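Aphrodisin (Mesocricetus auratus, PDB 1E5P) acts as an aphrodisiac pheromone that elicits copulatory behaviour in male hamsters, and as a secreted lipocalin probably carries small odorant molecules. Local coordinates at residues A[21-26]-A[106-111]; A[31-36]-A[110-115]; A[45-50]-A[80-85]. All coordinates share one frame; numbering follows the deposited sequence. Where two conformers were deposited one is given.

Interaction 1. Residues A[21-26]-A[106-111]; sequences EKIEEG and TNMIVV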
ATOM      1  N   GLU A  21      -5.193  -8.025  11.724  1.00 20.93           N
ATOM      2  CA  GLU A  21      -4.862  -9.344  11.226  1.00 22.55           C
ATOM      3  C   GLU A  21      -4.670  -9.348   9.708  1.00 21.84           C
ATOM      4  O   GLU A  21      -3.963 -10.206   9.197  1.00 22.39           O
ATOM      5  CB  GLU A  21      -5.882 -10.403  11.622  1.00 24.71           C
ATOM      6  CG  GLU A  21      -7.263 -10.260  11.070  0.50 22.91           C
ATOM      7  CD  GLU A  21      -8.153  -9.196  11.638  0.50 21.90           C
ATOM      8  OE1 GLU A  21      -7.858  -8.637  12.720  0.40 20.58           O
ATOM      9  OE2 GLU A  21      -9.177  -8.924  10.945  0.50 20.52           O
ATOM     10  N   LYS A  22      -5.269  -8.387   9.001  1.00 21.04           N
ATOM     11  CA  LYS A  22      -5.116  -8.353   7.545  1.00 20.43           C
ATOM     12  C   LYS A  22      -3.689  -8.060   7.088  1.00 20.63           C
ATOM     13  O   LYS A  22      -3.299  -8.413   5.955  1.00 20.76           O
ATOM     14  CB  LYS A  22      -6.024  -7.253   6.978  1.00 20.73           C
ATOM     15  CG  LYS A  22      -7.516  -7.537   7.034  1.00 22.45           C
ATOM     16  CD  LYS A  22      -7.914  -8.524   5.929  1.00 23.07           C
ATOM     17  CE  LYS A  22      -9.440  -8.739   5.893  1.00 21.58           C
ATOM     18  NZ  LYS A  22      -9.781  -9.654   4.758  1.00 21.21           N
ATOM     19  N   ILE A  23      -2.902  -7.392   7.932  1.00 18.75           N
ATOM     20  CA  ILE A  23      -1.573  -6.936   7.536  1.00 19.03           C
ATOM     21  C   ILE A  23      -0.436  -7.562   8.322  1.00 19.84           C
ATOM     22  O   ILE A  23       0.742  -7.270   8.058  1.00 19.02           O
ATOM     23  CB  ILE A  23      -1.483  -5.400   7.558  1.00 18.96           C
ATOM     24  CG1 ILE A  23      -1.812  -4.805   8.939  1.00 18.94           C
ATOM     25  CG2 ILE A  23      -2.449  -4.814   6.536  1.00 20.27           C
ATOM     26  CD1 ILE A  23      -1.292  -3.380   9.111  1.00 20.16           C
ATOM     27  N   GLU A  24      -0.797  -8.402   9.312  1.00 20.79           N
ATOM     28  CA  GLU A  24       0.298  -9.121   9.998  1.00 21.99           C
ATOM     29  C   GLU A  24       0.821 -10.240   9.105  1.00 21.57           C
ATOM     30  O   GLU A  24       0.281 -10.505   8.027  1.00 21.68           O
ATOM     31  CB  GLU A  24      -0.263  -9.712  11.296  1.00 25.63           C
ATOM     32  CG  GLU A  24      -0.678  -8.539  12.206  1.00 32.52           C
ATOM     33  CD  GLU A  24      -0.722  -8.984  13.647  1.00 37.29           C
ATOM     34  OE1 GLU A  24      -1.336 -10.050  13.875  0.50 37.76           O
ATOM     35  OE2 GLU A  24      -0.158  -8.291  14.517  0.50 39.77           O
ATOM     36  N   GLU A  25       1.902 -10.888   9.533  1.00 22.23           N
ATOM     37  CA  GLU A  25       2.411 -12.043   8.776  1.00 24.59           C
ATOM     38  C   GLU A  25       1.238 -13.030   8.611  1.00 25.46           C
ATOM     39  O   GLU A  25       0.495 -13.286   9.542  0.50 24.61           O
ATOM     40  CB  GLU A  25       3.510 -12.714   9.615  1.00 25.86           C
ATOM     41  CG  GLU A  25       4.196 -13.900   9.005  1.00 27.22           C
ATOM     42  CD  GLU A  25       5.165 -14.612   9.941  0.70 26.05           C
ATOM     43  OE1 GLU A  25       5.291 -14.195  11.100  0.50 24.63           O
ATOM     44  OE2 GLU A  25       5.783 -15.612   9.505  0.50 25.30           O
ATOM     45  N   GLY A  26       1.056 -13.520   7.399  1.00 27.91           N
ATOM     46  CA  GLY A  26      -0.011 -14.443   7.077  1.00 27.33           C
ATOM     47  C   GLY A  26      -1.259 -13.761   6.535  1.00 25.89           C
ATOM     48  O   GLY A  26      -2.134 -14.402   5.964  0.50 24.40           O
ATOM     49  N   THR A 106     -11.758  -2.947   5.261  1.00 19.21           N
ATOM     50  CA  THR A 106     -10.528  -2.648   6.006  1.00 19.43           C
ATOM     51  C   THR A 106      -9.974  -1.317   5.485  1.00 19.60           C
ATOM     52  O   THR A 106      -9.897  -1.182   4.272  1.00 20.77           O
ATOM     53  CB  THR A 106      -9.459  -3.729   5.842  1.00 20.13           C
ATOM     54  OG1 THR A 106     -10.006  -4.972   6.334  1.00 20.82           O
ATOM     55  CG2 THR A 106      -8.183  -3.431   6.626  1.00 20.76           C
ATOM     56  N   ASN A 107      -9.714  -0.368   6.362  1.00 19.55           N
ATOM     57  CA  ASN A 107      -9.151   0.943   6.013  1.00 20.54           C
ATOM     58  C   ASN A 107      -7.647   0.866   6.314  1.00 19.39           C
ATOM     59  O   ASN A 107      -7.268   0.385   7.397  1.00 19.84           O
ATOM     60  CB  ASN A 107      -9.787   2.021   6.883  1.00 23.84           C
ATOM     61  CG  ASN A 107     -11.272   2.110   6.544  0.50 24.67           C
ATOM     62  OD1 ASN A 107     -11.580   2.645   5.492  0.50 24.16           O
ATOM     63  ND2 ASN A 107     -12.099   1.542   7.405  0.50 26.82           N
HETATM   64  N   MSE A 108      -6.833   1.297   5.351  1.00 18.61           N
HETATM   65  CA  MSE A 108      -5.401   1.136   5.481  1.00 18.08           C
HETATM   66  C   MSE A 108      -4.640   2.389   5.000  1.00 18.73           C
HETATM   67  O   MSE A 108      -5.175   3.168   4.218  1.00 18.88           O
HETATM   68  CB  MSE A 108      -4.879   0.025   4.525  1.00 22.82           C
HETATM   69  CG  MSE A 108      -5.541  -1.291   4.459  1.00 26.72           C
HETATM   70 SE   MSE A 108      -5.085  -2.386   3.094  1.00 27.12          SE
HETATM   71  CE  MSE A 108      -3.293  -2.372   3.157  1.00 27.33           C
ATOM     72  N   ILE A 109      -3.440   2.498   5.530  1.00 18.35           N
ATOM     73  CA  ILE A 109      -2.484   3.501   5.053  1.00 18.84           C
ATOM     74  C   ILE A 109      -1.241   2.698   4.668  1.00 19.61           C
ATOM     75  O   ILE A 109      -0.802   1.828   5.421  1.00 20.92           O
ATOM     76  CB  ILE A 109      -2.085   4.562   6.092  1.00 19.94           C
ATOM     77  CG1 ILE A 109      -3.304   5.430   6.399  1.00 22.07           C
ATOM     78  CG2 ILE A 109      -0.936   5.422   5.546  1.00 21.35           C
ATOM     79  CD1 ILE A 109      -3.164   6.253   7.665  1.00 25.34           C
ATOM     80  N   VAL A 110      -0.721   2.932   3.468  1.00 19.47           N
ATOM     81  CA  VAL A 110       0.481   2.263   3.015  1.00 18.85           C
ATOM     82  C   VAL A 110       1.524   3.346   2.689  1.00 20.06           C
ATOM     83  O   VAL A 110       1.181   4.335   2.021  1.00 21.85           O
ATOM     84  CB  VAL A 110       0.211   1.430   1.730  1.00 20.71           C
ATOM     85  CG1 VAL A 110       1.490   0.830   1.206  1.00 20.26           C
ATOM     86  CG2 VAL A 110      -0.839   0.364   2.063  1.00 21.94           C
ATOM     87  N   VAL A 111       2.722   3.191   3.225  1.00 18.08           N
ATOM     88  CA  VAL A 111       3.794   4.158   2.878  1.00 19.52           C
ATOM     89  C   VAL A 111       4.813   3.415   2.014  1.00 19.49           C
ATOM     90  O   VAL A 111       5.450   2.474   2.466  1.00 19.37           O
ATOM     91  CB  VAL A 111       4.495   4.750   4.100  1.00 19.34           C
ATOM     92  CG1 VAL A 111       5.545   5.791   3.665  1.00 21.64           C
ATOM     93  CG2 VAL A 111       3.498   5.360   5.077  1.00 20.83           C
TER

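Interaction 2. Residues A[31-36]-A[110-115]; sequences FYFRHI and VVAGKG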
ATOM      1  N   PHE A  31       1.594  -6.605   1.774  1.00 18.41           N
ATOM      2  CA  PHE A  31       2.259  -6.742   0.467  1.00 18.98           C
ATOM      3  C   PHE A  31       3.497  -5.870   0.413  1.00 18.22           C
ATOM      4  O   PHE A  31       3.629  -4.850   1.101  1.00 18.77           O
ATOM      5  CB  PHE A  31       1.256  -6.460  -0.638  1.00 20.81           C
ATOM      6  CG  PHE A  31       1.000  -4.967  -0.691  1.00 22.58           C
ATOM      7  CD1 PHE A  31       0.159  -4.321   0.186  1.00 25.27           C
ATOM      8  CD2 PHE A  31       1.666  -4.242  -1.663  1.00 25.12           C
ATOM      9  CE1 PHE A  31      -0.001  -2.938   0.089  1.00 26.92           C
ATOM     10  CE2 PHE A  31       1.499  -2.877  -1.772  0.50 25.87           C
ATOM     11  CZ  PHE A  31       0.656  -2.226  -0.884  0.50 26.18           C
ATOM     12  N   TYR A  32       4.406  -6.382  -0.409  1.00 16.28           N
ATOM     13  CA  TYR A  32       5.724  -5.799  -0.548  1.00 16.38           C
ATOM     14  C   TYR A  32       5.883  -5.232  -1.968  1.00 16.10           C
ATOM     15  O   TYR A  32       6.083  -5.980  -2.924  1.00 15.76           O
ATOM     16  CB  TYR A  32       6.781  -6.866  -0.261  1.00 16.67           C
ATOM     17  CG  TYR A  32       6.599  -7.581   1.083  1.00 15.89           C
ATOM     18  CD1 TYR A  32       5.826  -8.710   1.228  1.00 16.95           C
ATOM     19  CD2 TYR A  32       7.210  -7.026   2.202  1.00 16.43           C
ATOM     20  CE1 TYR A  32       5.688  -9.314   2.481  1.00 18.39           C
ATOM     21  CE2 TYR A  32       7.093  -7.625   3.450  1.00 18.11           C
ATOM     22  CZ  TYR A  32       6.318  -8.752   3.571  1.00 18.96           C
ATOM     23  OH  TYR A  32       6.170  -9.361   4.809  1.00 20.93           O
ATOM     24  N   PHE A  33       5.761  -3.894  -2.058  1.00 16.44           N
ATOM     25  CA  PHE A  33       5.914  -3.285  -3.382  1.00 16.73           C
ATOM     26  C   PHE A  33       7.250  -3.624  -4.040  1.00 16.77           C
ATOM     27  O   PHE A  33       8.260  -3.846  -3.378  1.00 16.49           O
ATOM     28  CB  PHE A  33       5.907  -1.743  -3.270  1.00 18.16           C
ATOM     29  CG  PHE A  33       4.614  -1.022  -3.317  1.00 21.71           C
ATOM     30  CD1 PHE A  33       3.887  -0.895  -4.493  1.00 23.96           C
ATOM     31  CD2 PHE A  33       4.131  -0.382  -2.183  1.00 24.25           C
ATOM     32  CE1 PHE A  33       2.704  -0.189  -4.525  1.00 24.19           C
ATOM     33  CE2 PHE A  33       2.941   0.330  -2.206  1.00 24.76           C
ATOM     34  CZ  PHE A  33       2.232   0.410  -3.379  1.00 24.67           C
ATOM     35  N   ARG A  34       7.232  -3.599  -5.383  1.00 16.82           N
ATOM     36  CA  ARG A  34       8.455  -3.650  -6.168  1.00 17.05           C
ATOM     37  C   ARG A  34       8.454  -2.528  -7.220  1.00 18.39           C
ATOM     38  O   ARG A  34       9.530  -1.949  -7.439  1.00 19.68           O
ATOM     39  CB  ARG A  34       8.657  -4.991  -6.885  1.00 18.09           C
ATOM     40  CG  ARG A  34       8.965  -6.149  -5.906  1.00 19.44           C
ATOM     41  CD  ARG A  34      10.369  -6.003  -5.358  1.00 20.84           C
ATOM     42  NE  ARG A  34      10.839  -7.074  -4.455  1.00 20.10           N
ATOM     43  CZ  ARG A  34      10.638  -7.006  -3.137  1.00 20.38           C
ATOM     44  NH1 ARG A  34       9.998  -5.983  -2.589  1.00 20.28           N
ATOM     45  NH2 ARG A  34      11.123  -7.967  -2.346  1.00 21.85           N
ATOM     46  N   HIS A  35       7.308  -2.191  -7.811  1.00 16.83           N
ATOM     47  CA  HIS A  35       7.387  -1.175  -8.893  1.00 18.19           C
ATOM     48  C   HIS A  35       5.998  -0.683  -9.223  1.00 17.94           C
ATOM     49  O   HIS A  35       5.019  -1.390  -8.965  1.00 17.96           O
ATOM     50  CB  HIS A  35       7.924  -1.902 -10.156  1.00 21.32           C
ATOM     51  CG  HIS A  35       8.645  -0.972 -11.098  1.00 25.02           C
ATOM     52  ND1 HIS A  35       9.995  -0.724 -10.969  1.00 28.47           N
ATOM     53  CD2 HIS A  35       8.225  -0.233 -12.135  1.00 27.45           C
ATOM     54  CE1 HIS A  35      10.386   0.128 -11.906  1.00 29.33           C
ATOM     55  NE2 HIS A  35       9.326   0.454 -12.627  1.00 29.51           N
ATOM     56  N   ILE A  36       5.909   0.545  -9.754  1.00 18.10           N
ATOM     57  CA  ILE A  36       4.650   1.084 -10.226  1.00 18.04           C
ATOM     58  C   ILE A  36       4.943   1.616 -11.653  1.00 18.55           C
ATOM     59  O   ILE A  36       5.956   2.281 -11.811  1.00 20.35           O
ATOM     60  CB  ILE A  36       4.147   2.252  -9.366  1.00 18.70           C
ATOM     61  CG1 ILE A  36       3.790   1.737  -7.958  1.00 19.23           C
ATOM     62  CG2 ILE A  36       2.932   2.914 -10.012  1.00 19.52           C
ATOM     63  CD1 ILE A  36       3.373   2.848  -7.004  1.00 22.36           C
ATOM     64  N   VAL A 110      -0.721   2.932   3.468  1.00 19.47           N
ATOM     65  CA  VAL A 110       0.481   2.263   3.015  1.00 18.85           C
ATOM     66  C   VAL A 110       1.524   3.346   2.689  1.00 20.06           C
ATOM     67  O   VAL A 110       1.181   4.335   2.021  1.00 21.85           O
ATOM     68  CB  VAL A 110       0.211   1.430   1.730  1.00 20.71           C
ATOM     69  CG1 VAL A 110       1.490   0.830   1.206  1.00 20.26           C
ATOM     70  CG2 VAL A 110      -0.839   0.364   2.063  1.00 21.94           C
ATOM     71  N   VAL A 111       2.722   3.191   3.225  1.00 18.08           N
ATOM     72  CA  VAL A 111       3.794   4.158   2.878  1.00 19.52           C
ATOM     73  C   VAL A 111       4.813   3.415   2.014  1.00 19.49           C
ATOM     74  O   VAL A 111       5.450   2.474   2.466  1.00 19.37           O
ATOM     75  CB  VAL A 111       4.495   4.750   4.100  1.00 19.34           C
ATOM     76  CG1 VAL A 111       5.545   5.791   3.665  1.00 21.64           C
ATOM     77  CG2 VAL A 111       3.498   5.360   5.077  1.00 20.83           C
ATOM     78  N   ALA A 112       4.922   3.826   0.759  1.00 20.05           N
ATOM     79  CA  ALA A 112       5.901   3.249  -0.161  1.00 20.10           C
ATOM     80  C   ALA A 112       7.163   4.134  -0.118  1.00 20.00           C
ATOM     81  O   ALA A 112       7.005   5.331   0.074  1.00 19.47           O
ATOM     82  CB  ALA A 112       5.329   3.280  -1.573  1.00 20.23           C
ATOM     83  N   GLY A 113       8.336   3.558  -0.291  1.00 19.36           N
ATOM     84  CA  GLY A 113       9.555   4.336  -0.292  1.00 20.93           C
ATOM     85  C   GLY A 113      10.641   3.720  -1.150  1.00 21.38           C
ATOM     86  O   GLY A 113      10.508   2.629  -1.697  1.00 20.72           O
ATOM     87  N   LYS A 114      11.767   4.438  -1.230  1.00 22.98           N
ATOM     88  CA  LYS A 114      12.900   3.943  -2.005  1.00 24.56           C
ATOM     89  C   LYS A 114      13.742   2.951  -1.255  1.00 26.47           C
ATOM     90  O   LYS A 114      14.627   2.299  -1.848  1.00 27.57           O
ATOM     91  CB  LYS A 114      13.686   5.134  -2.570  1.00 24.59           C
ATOM     92  CG  LYS A 114      12.790   5.983  -3.468  1.00 25.77           C
ATOM     93  CD  LYS A 114      12.491   5.285  -4.780  1.00 27.63           C
ATOM     94  CE  LYS A 114      11.548   6.101  -5.662  1.00 26.43           C
ATOM     95  NZ  LYS A 114      11.455   5.471  -7.007  1.00 25.55           N
ATOM     96  N   GLY A 115      13.525   2.775   0.054  1.00 28.15           N
ATOM     97  CA  GLY A 115      14.238   1.701   0.736  1.00 30.77           C
ATOM     98  C   GLY A 115      14.513   1.970   2.200  1.00 32.56           C
ATOM     99  O   GLY A 115      14.565   1.027   2.998  1.00 35.06           O
TER

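Interaction 3. Residues A[45-50]-A[80-85]; sequences MEITFY and NIFQPL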
HETATM    1  N   MSE A  45      -2.564   2.278 -13.481  1.00 24.66           N
HETATM    2  CA  MSE A  45      -1.341   2.227 -12.640  1.00 26.74           C
HETATM    3  C   MSE A  45      -1.078   0.738 -12.386  1.00 26.91           C
HETATM    4  O   MSE A  45      -1.871   0.155 -11.647  1.00 28.64           O
HETATM    5  CB  MSE A  45      -1.486   2.980 -11.309  1.00 31.80           C
HETATM    6  CG  MSE A  45      -0.540   2.714 -10.172  1.00 38.63           C
HETATM    7 SE   MSE A  45      -0.543   3.682  -8.621  1.00 45.41          SE
HETATM    8  CE  MSE A  45      -2.179   4.387  -8.719  1.00 45.13           C
ATOM      9  N   GLU A  46      -0.082   0.187 -13.069  1.00 24.84           N
ATOM     10  CA  GLU A  46       0.243  -1.214 -12.837  1.00 24.11           C
ATOM     11  C   GLU A  46       1.149  -1.329 -11.617  1.00 22.82           C
ATOM     12  O   GLU A  46       2.184  -0.681 -11.552  1.00 23.67           O
ATOM     13  CB  GLU A  46       0.959  -1.836 -14.012  1.00 25.61           C
ATOM     14  CG  GLU A  46       1.393  -3.256 -13.656  1.00 26.61           C
ATOM     15  CD  GLU A  46       2.186  -3.857 -14.799  1.00 29.06           C
ATOM     16  OE1 GLU A  46       2.709  -3.040 -15.582  0.60 29.83           O
ATOM     17  OE2 GLU A  46       2.228  -5.093 -14.841  0.60 28.70           O
ATOM     18  N   ILE A  47       0.766  -2.200 -10.683  1.00 21.46           N
ATOM     19  CA  ILE A  47       1.567  -2.330  -9.463  1.00 21.18           C
ATOM     20  C   ILE A  47       2.168  -3.737  -9.441  1.00 18.61           C
ATOM     21  O   ILE A  47       1.405  -4.681  -9.630  1.00 18.37           O
ATOM     22  CB  ILE A  47       0.696  -2.109  -8.199  1.00 24.36           C
ATOM     23  CG1 ILE A  47       0.100  -0.689  -8.253  1.00 30.18           C
ATOM     24  CG2 ILE A  47       1.519  -2.281  -6.944  1.00 24.46           C
ATOM     25  CD1 ILE A  47      -0.956  -0.385  -7.227  1.00 33.96           C
ATOM     26  N   THR A  48       3.477  -3.807  -9.258  1.00 17.67           N
ATOM     27  CA  THR A  48       4.153  -5.123  -9.175  1.00 16.78           C
ATOM     28  C   THR A  48       4.581  -5.258  -7.698  1.00 17.23           C
ATOM     29  O   THR A  48       5.132  -4.307  -7.175  1.00 16.36           O
ATOM     30  CB  THR A  48       5.390  -5.120 -10.067  1.00 18.85           C
ATOM     31  OG1 THR A  48       4.949  -4.905 -11.427  1.00 19.26           O
ATOM     32  CG2 THR A  48       6.128  -6.462 -10.014  1.00 20.66           C
ATOM     33  N   PHE A  49       4.270  -6.409  -7.133  1.00 16.64           N
ATOM     34  CA  PHE A  49       4.556  -6.582  -5.706  1.00 16.21           C
ATOM     35  C   PHE A  49       4.637  -8.057  -5.367  1.00 16.17           C
ATOM     36  O   PHE A  49       4.260  -8.928  -6.167  1.00 16.35           O
ATOM     37  CB  PHE A  49       3.427  -5.924  -4.884  1.00 16.32           C
ATOM     38  CG  PHE A  49       2.064  -6.518  -5.122  1.00 16.79           C
ATOM     39  CD1 PHE A  49       1.296  -6.119  -6.210  1.00 19.20           C
ATOM     40  CD2 PHE A  49       1.542  -7.492  -4.284  1.00 17.06           C
ATOM     41  CE1 PHE A  49       0.056  -6.670  -6.465  1.00 21.42           C
ATOM     42  CE2 PHE A  49       0.295  -8.045  -4.512  1.00 18.33           C
ATOM     43  CZ  PHE A  49      -0.467  -7.618  -5.596  1.00 20.14           C
ATOM     44  N   TYR A  50       5.161  -8.305  -4.170  1.00 15.96           N
ATOM     45  CA  TYR A  50       5.172  -9.678  -3.673  1.00 15.31           C
ATOM     46  C   TYR A  50       4.193  -9.812  -2.494  1.00 15.67           C
ATOM     47  O   TYR A  50       3.978  -8.870  -1.725  1.00 15.58           O
ATOM     48  CB  TYR A  50       6.567 -10.064  -3.111  1.00 16.37           C
ATOM     49  CG  TYR A  50       7.518 -10.603  -4.156  1.00 17.36           C
ATOM     50  CD1 TYR A  50       7.479 -11.949  -4.519  1.00 17.84           C
ATOM     51  CD2 TYR A  50       8.455  -9.763  -4.767  1.00 18.32           C
ATOM     52  CE1 TYR A  50       8.350 -12.465  -5.467  1.00 18.75           C
ATOM     53  CE2 TYR A  50       9.329 -10.272  -5.710  1.00 20.14           C
ATOM     54  CZ  TYR A  50       9.261 -11.609  -6.060  1.00 20.31           C
ATOM     55  OH  TYR A  50      10.111 -12.128  -7.006  1.00 21.53           O
ATOM     56  N   ASN A  80     -10.478  -3.065  -4.030  1.00 17.29           N
ATOM     57  CA  ASN A  80      -9.686  -2.022  -3.393  1.00 17.01           C
ATOM     58  C   ASN A  80      -9.965  -0.653  -4.002  1.00 16.93           C
ATOM     59  O   ASN A  80     -10.128  -0.598  -5.243  1.00 17.22           O
ATOM     60  CB  ASN A  80      -8.175  -2.302  -3.572  1.00 17.33           C
ATOM     61  CG  ASN A  80      -7.849  -3.651  -2.919  1.00 16.33           C
ATOM     62  OD1 ASN A  80      -7.742  -3.681  -1.698  1.00 17.32           O
ATOM     63  ND2 ASN A  80      -7.763  -4.679  -3.763  1.00 15.66           N
ATOM     64  N   ILE A  81     -10.039   0.362  -3.157  1.00 15.41           N
ATOM     65  CA  ILE A  81     -10.255   1.752  -3.639  1.00 17.33           C
ATOM     66  C   ILE A  81      -9.115   2.537  -2.996  1.00 17.90           C
ATOM     67  O   ILE A  81      -9.063   2.652  -1.760  1.00 18.41           O
ATOM     68  CB  ILE A  81     -11.622   2.325  -3.226  1.00 19.61           C
ATOM     69  CG1 ILE A  81     -12.766   1.502  -3.815  1.00 19.98           C
ATOM     70  CG2 ILE A  81     -11.700   3.811  -3.618  1.00 21.14           C
ATOM     71  CD1 ILE A  81     -14.152   1.873  -3.318  1.00 22.59           C
ATOM     72  N   PHE A  82      -8.162   3.024  -3.808  1.00 17.87           N
ATOM     73  CA  PHE A  82      -7.013   3.672  -3.202  1.00 19.20           C
ATOM     74  C   PHE A  82      -6.629   4.976  -3.885  1.00 19.96           C
ATOM     75  O   PHE A  82      -7.059   5.272  -5.003  1.00 19.42           O
ATOM     76  CB  PHE A  82      -5.816   2.704  -3.195  1.00 19.49           C
ATOM     77  CG  PHE A  82      -5.248   2.323  -4.538  1.00 20.45           C
ATOM     78  CD1 PHE A  82      -5.739   1.227  -5.226  1.00 22.20           C
ATOM     79  CD2 PHE A  82      -4.210   3.047  -5.111  1.00 22.18           C
ATOM     80  CE1 PHE A  82      -5.244   0.844  -6.459  1.00 22.50           C
ATOM     81  CE2 PHE A  82      -3.710   2.665  -6.349  1.00 23.90           C
ATOM     82  CZ  PHE A  82      -4.207   1.566  -7.020  1.00 23.05           C
ATOM     83  N   GLN A  83      -5.836   5.758  -3.153  1.00 19.71           N
ATOM     84  CA  GLN A  83      -5.328   7.000  -3.794  1.00 23.55           C
ATOM     85  C   GLN A  83      -4.185   7.533  -2.967  1.00 23.48           C
ATOM     86  O   GLN A  83      -4.094   7.268  -1.778  1.00 21.57           O
ATOM     87  CB  GLN A  83      -6.465   7.999  -3.933  1.00 29.85           C
ATOM     88  CG  GLN A  83      -7.066   8.507  -2.635  1.00 35.12           C
ATOM     89  CD  GLN A  83      -8.085   9.610  -2.901  1.00 38.65           C
ATOM     90  OE1 GLN A  83      -7.811  10.587  -3.595  1.00 42.04           O
ATOM     91  NE2 GLN A  83      -9.271   9.440  -2.346  1.00 39.73           N
ATOM     92  N   PRO A  84      -3.279   8.276  -3.600  1.00 25.12           N
ATOM     93  CA  PRO A  84      -2.194   8.890  -2.883  1.00 25.54           C
ATOM     94  C   PRO A  84      -2.745   9.956  -1.934  1.00 25.61           C
ATOM     95  O   PRO A  84      -3.657  10.709  -2.337  1.00 27.85           O
ATOM     96  CB  PRO A  84      -1.382   9.590  -3.982  1.00 26.46           C
ATOM     97  CG  PRO A  84      -1.753   8.883  -5.248  1.00 26.35           C
ATOM     98  CD  PRO A  84      -3.196   8.480  -5.076  1.00 25.71           C
ATOM     99  N   LEU A  85      -2.249  10.017  -0.723  1.00 24.87           N
ATOM    100  CA  LEU A  85      -2.593  11.084   0.219  1.00 25.50           C
ATOM    101  C   LEU A  85      -1.520  12.185   0.126  1.00 25.82           C
ATOM    102  O   LEU A  85      -1.826  13.368   0.328  1.00 27.09           O
ATOM    103  CB  LEU A  85      -2.539  10.585   1.659  1.00 25.47           C
ATOM    104  CG  LEU A  85      -3.652   9.648   2.139  1.00 27.55           C
ATOM    105  CD1 LEU A  85      -3.256   8.955   3.440  1.00 27.44           C
ATOM    106  CD2 LEU A  85      -4.955  10.401   2.324  1.00 28.38           C
TER

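Interaction 1. Residues A[21-26]-A[106-111]
A buried side-chain contact of Lys22 and Ile23 with Thr106 and Met108 lays the long loop after the first strand of this lipocalin barrel against the start of strand 105-113. Backbones stay well apart: the CA atoms of Lys22 and Thr106 are 8.0 Å from each other, so side chains bridge the gap. Loops of this kind fold over the open end of the barrel in lipocalins, and the position here is consistent with that role. Lysine suits the place because its methylene chain can run past Thr106 while the ammonium group reaches a carboxylate. The chain is kinked about the CB-CG bond (chi2 -77°), which brings both CG and CE near the hydroxyl of Thr106, with Lys22 CG 3.6 Å from Thr106 OG1 and Lys22 CE 3.8 Å from the same oxygen. The ammonium group travels on to a salt bridge with Asp100, in the turn leading into the strand. Thr106 OG1 is itself hydrogen-bonded to Asn19 OD1, which ties the hydroxyl to the loop's beginning, while its methyl CG2 faces the lysine chain more loosely. One residue on in the loop and two along the strand, the contact is apolar. Ile23 and Met108, a selenomethionine, both rest on Ile15 of strand 8-17, and the branched and the flexible chain meet only lightly, Ile23 CG2 lying 4.3 Å from Met108 CE.

Interaction 2. Residues A[31-36]-A[110-115]
One methyl group of Val110, CG1, is shared by two phenyl rings, Phe31 and Phe33, from residues 31-36, which are not paired with the valine's own strand 105-113. It lies 3.7 Å from Phe33 CE2, at the edge of that ring and near its plane, and 3.8 Å from Phe31 CZ. The valine can do this because CG1 stands anti to its backbone N (chi1 175°), leaving the second methyl turned the other way; there Val110 CG2 meets Phe31 CE1 at 3.9 Å. A branched side chain thus offers one prong to both rings and the other to Phe31 alone. The rings also organise each other: Phe31 CE2 sits 3.5 Å above the plane of the Phe33 ring, over its centre, while Phe33 CZ lies in the plane of Phe31. Ala112 reaches the ring of Phe33 with its short CB, 3.8 Å from Phe33 CE2; a small residue fits where the CA atoms of Phe33 and Ala112 are 7.3 Å apart. Arg34 folds back so that its NH1 donates to Phe33 O at 2.9 Å, coming from above the carbonyl plane, and its NH2 forms a salt bridge with Asp147. Arg34 and His35 both face Thr48 in a classic beta bulge. Between strands 32-39 and 105-113 runs strand 8-17, antiparallel to each, whose Thr12 hydroxyl is hydrogen-bonded to Phe31 O and Phe33 N. Phe33 points toward strand 105-113 and also touches Ile47 of strand 44-53.

Interaction 3. Residues A[45-50]-A[80-85]
Asn80 ND2 is gripped by two backbone carbonyls, Thr74 O and Phe76 O, and Asn80 OD1 accepts from Asn98 ND2, bonds that tie this end of strand 79-87 to residues 74-76 and to strand 91-99; two residues on, Phe82 reaches Met45 and Ile47. An asparagine suits this buried place because its amide can both donate and accept. The contact itself is apolar and spans the barrel: the nearest CA atoms, of Met45 and Gln83, are 10.8 Å apart, and long side chains from the two walls meet in between. Phe82 adopts chi1 66°, with CG between its backbone N and carbonyl carbon, the rotamer in which the CE2-CZ edge of its ring lies before Met45 and Ile47. Met45, a selenomethionine, comes from the opposite direction in an extended chain that turns only at the last bond. Its methyl CE arrives at the ring edge, near the plane. The separation of Met45 CE from Phe82 CE2 is shorter than a normal carbon contact, and with chi3 near eclipsed the exact position of the methyl is doubtful. Behind it the selenium lies 5.3 Å from the ring centroid and 85° off the ring normal, a Met-aromatic contact made at the edge. Ile47, on the same side of its strand as Met45, extends its CD1 to within 3.8 Å of Phe82 CZ. The unbranched methionine and the CD1 arm of isoleucine are long enough to cover the gap, and the apolar patch is consistent with the interior of an odorant-binding lipocalin. Phe82 also packs against the ring of Tyr72, the two planes about 15° apart, and touches Asn96 of strand 91-99; on the opposite wall, Met45 rests on Ile36 of the neighbouring strand 32-39, which pairs with strand 44-53.

From the N terminus the chain runs through strand 8-17 into the loop 21-26, whose partner in interaction 1 arrives only at 106-111, after most of the barrel has been built. Interaction 2 begins later, at 31-36, and ends on the same strand at 110-115, so the two loops overlap and share Val110 and Val111. Interaction 3 closes a shorter loop, 45-50 to 80-85, lying within both. Interactions 2 and 3 are neighbours, with centres about 9 Å apart, and pairing of strands 32-39 and 44-53 joins them. Interaction 1 joins the loop to strand 105-113, interaction 2 joins strands flanking 8-17, and interaction 3 joins walls across the interior.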